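Local coordinates for protein ATP-dependent DNA helicase (Mycobacterium smegmatis, PDB 5V9X) that probably couples ATP hydrolysis to 3'-to-5' movement along single-stranded DNA, unwinding RNA:DNA hybrids as a bacterial Lhr-type helicase, at residues L36-W40 with T119-I124. Residues are numbered along the deposited sequence; the frame is centred on the assembly and turned at random.
Sequences LTREW and TPLTGI
Leu36 meets Ile124 through its backbone, the carbonyl O lying 4.4 Å from Ile124 CD1, while its CB is directed toward that helix and its side chain touches Val127 and Ala128. One residue on, Thr37 receives the end of Ile124: CD1 reaches Thr37 OG1 at 3.3 Å and also touches CB and CG2. A chi1 of -55° sets Ile124 CG1 anti to the carbonyl carbon, and the further turn about CB-CG1 brings CD1 to Thr37; this long apolar arm suits a buried helix-helix seam. A threonine suits its spot too: it is small enough to admit the methyl, and its hydroxyl is satisfied by a hydrogen bond to Asp85 of helix 75-88. The axes of 36-40 and 119-124 approach to 9.5 Å with their N-to-C directions 115° apart, and helix 75-88, which follows the probable P-loop, packs against both. The contact joins helix 35-44 to helix 118-130 of the first of the two RecA-like domains expected of a DEAD/DEAH-family helicase, with the side chain of Thr119 about 7 Å from the nearest atom of the bound ATP analogue. Trp40, wide and largely apolar, makes the broadest contact, a knob set among Thr119, Pro120, Gly123 and Ile124. With CG anti to the backbone N (chi1 165°), the indole extends along the partner helix. Its six-membered ring takes a CH-pi contact from Pro120 CA, which stands over one face 3.8 Å from the centroid; Pro120 CB adds to this at 3.5 Å from Trp40 CH2. Proline is tolerated here, in the helix's first turn, where the backbone N needs no i-4 acceptor. Gly123, having no side chain, leaves its CA and carbonyl carbon to meet the pyrrole side, Trp40 CD1 lying 3.3 Å from Gly123 CA. On the nitrogen side of the six-membered ring, Trp40 CZ2 lies 4.2 Å from Thr119 CG2.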
loop_
_atom_site.group_PDB
_atom_site.type_symbol
_atom_site.label_atom_id
_atom_site.label_comp_id
_atom_site.label_asym_id
_atom_site.label_seq_id
_atom_site.Cartn_x
_atom_site.Cartn_y
_atom_site.Cartn_z
ATOM N N LEU A 36 26.434 -30.304 -7.305
ATOM C CA LEU A 36 27.110 -29.011 -7.250
ATOM C C LEU A 36 26.337 -28.013 -6.396
ATOM O O LEU A 36 26.902 -27.384 -5.495
ATOM C CB LEU A 36 27.313 -28.461 -8.662
ATOM C CG LEU A 36 28.170 -29.282 -9.625
ATOM C CD1 LEU A 36 28.368 -28.510 -10.917
ATOM C CD2 LEU A 36 29.508 -29.651 -8.998
ATOM N N THR A 37 25.041 -27.839 -6.673
ATOM C CA THR A 37 24.248 -26.898 -5.888
ATOM C C THR A 37 24.141 -27.341 -4.435
ATOM O O THR A 37 24.128 -26.501 -3.529
ATOM C CB THR A 37 22.857 -26.734 -6.504
ATOM O OG1 THR A 37 22.987 -26.302 -7.863
ATOM C CG2 THR A 37 22.050 -25.701 -5.739
ATOM N N ARG A 38 24.085 -28.652 -4.192
ATOM C CA ARG A 38 24.077 -29.148 -2.822
ATOM C C ARG A 38 25.374 -28.798 -2.107
ATOM O O ARG A 38 25.354 -28.348 -0.954
ATOM C CB ARG A 38 23.849 -30.662 -2.813
ATOM C CG ARG A 38 23.671 -31.254 -1.425
ATOM C CD ARG A 38 23.752 -32.776 -1.436
ATOM N NE ARG A 38 22.822 -33.385 -2.385
ATOM C CZ ARG A 38 23.193 -34.054 -3.473
ATOM N NH1 ARG A 38 24.479 -34.213 -3.749
ATOM N NH2 ARG A 38 22.279 -34.576 -4.280
ATOM N N GLU A 39 26.515 -28.984 -2.779
ATOM C CA GLU A 39 27.794 -28.698 -2.139
ATOM C C GLU A 39 27.957 -27.210 -1.866
ATOM O O GLU A 39 28.507 -26.826 -0.828
ATOM C CB GLU A 39 28.957 -29.211 -2.991
ATOM C CG GLU A 39 30.323 -28.939 -2.359
ATOM C CD GLU A 39 31.435 -29.787 -2.944
ATOM O OE1 GLU A 39 32.009 -29.388 -3.979
ATOM O OE2 GLU A 39 31.735 -30.854 -2.366
ATOM N N TRP A 40 27.488 -26.355 -2.777
ATOM C CA TRP A 40 27.616 -24.921 -2.545
ATOM C C TRP A 40 26.800 -24.483 -1.337
ATOM O O TRP A 40 27.324 -23.824 -0.429
ATOM C CB TRP A 40 27.187 -24.115 -3.768
ATOM C CG TRP A 40 26.977 -22.690 -3.365
ATOM C CD1 TRP A 40 27.944 -21.765 -3.111
ATOM C CD2 TRP A 40 25.724 -22.045 -3.098
ATOM N NE1 TRP A 40 27.374 -20.575 -2.730
ATOM C CE2 TRP A 40 26.012 -20.721 -2.712
ATOM C CE3 TRP A 40 24.389 -22.456 -3.159
ATOM C CZ2 TRP A 40 25.014 -19.805 -2.386
ATOM C CZ3 TRP A 40 23.399 -21.544 -2.839
ATOM C CH2 TRP A 40 23.716 -20.234 -2.460
ATOM N N THR A 119 25.807 -14.204 -5.372
ATOM C CA THR A 119 26.384 -15.156 -4.423
ATOM C C THR A 119 26.097 -16.607 -4.796
ATOM O O THR A 119 27.052 -17.403 -4.832
ATOM C CB THR A 119 25.906 -14.828 -3.004
ATOM O OG1 THR A 119 26.339 -13.511 -2.646
ATOM C CG2 THR A 119 26.467 -15.831 -2.003
ATOM N N PRO A 120 24.853 -17.025 -5.082
ATOM C CA PRO A 120 24.655 -18.431 -5.479
ATOM C C PRO A 120 25.276 -18.773 -6.821
ATOM O O PRO A 120 25.918 -19.824 -6.941
ATOM C CB PRO A 120 23.122 -18.580 -5.497
ATOM C CG PRO A 120 22.607 -17.211 -5.686
ATOM C CD PRO A 120 23.560 -16.323 -4.947
ATOM N N LEU A 121 25.129 -17.909 -7.831
ATOM C CA LEU A 121 25.691 -18.214 -9.144
ATOM C C LEU A 121 27.214 -18.298 -9.091
ATOM O O LEU A 121 27.811 -19.212 -9.670
ATOM C CB LEU A 121 25.242 -17.170 -10.166
ATOM C CG LEU A 121 23.730 -17.036 -10.375
ATOM C CD1 LEU A 121 23.416 -15.996 -11.438
ATOM C CD2 LEU A 121 23.103 -18.374 -10.736
ATOM N N THR A 122 27.858 -17.351 -8.399
ATOM C CA THR A 122 29.306 -17.426 -8.210
ATOM C C THR A 122 29.714 -18.700 -7.474
ATOM O O THR A 122 30.774 -19.272 -7.763
ATOM C CB THR A 122 29.797 -16.186 -7.455
ATOM O OG1 THR A 122 29.824 -15.064 -8.345
ATOM C CG2 THR A 122 31.187 -16.401 -6.855
ATOM N N GLY A 123 28.884 -19.164 -6.536
ATOM C CA GLY A 123 29.217 -20.361 -5.779
ATOM C C GLY A 123 29.091 -21.635 -6.591
ATOM O O GLY A 123 29.928 -22.536 -6.477
ATOM N N ILE A 124 28.036 -21.735 -7.408
ATOM C CA ILE A 124 27.895 -22.879 -8.305
ATOM C C ILE A 124 29.120 -22.995 -9.197
ATOM O O ILE A 124 29.655 -24.090 -9.410
ATOM C CB ILE A 124 26.605 -22.758 -9.139
ATOM C CG1 ILE A 124 25.376 -22.592 -8.241
ATOM C CG2 ILE A 124 26.443 -23.969 -10.049
ATOM C CD1 ILE A 124 25.111 -23.765 -7.352
#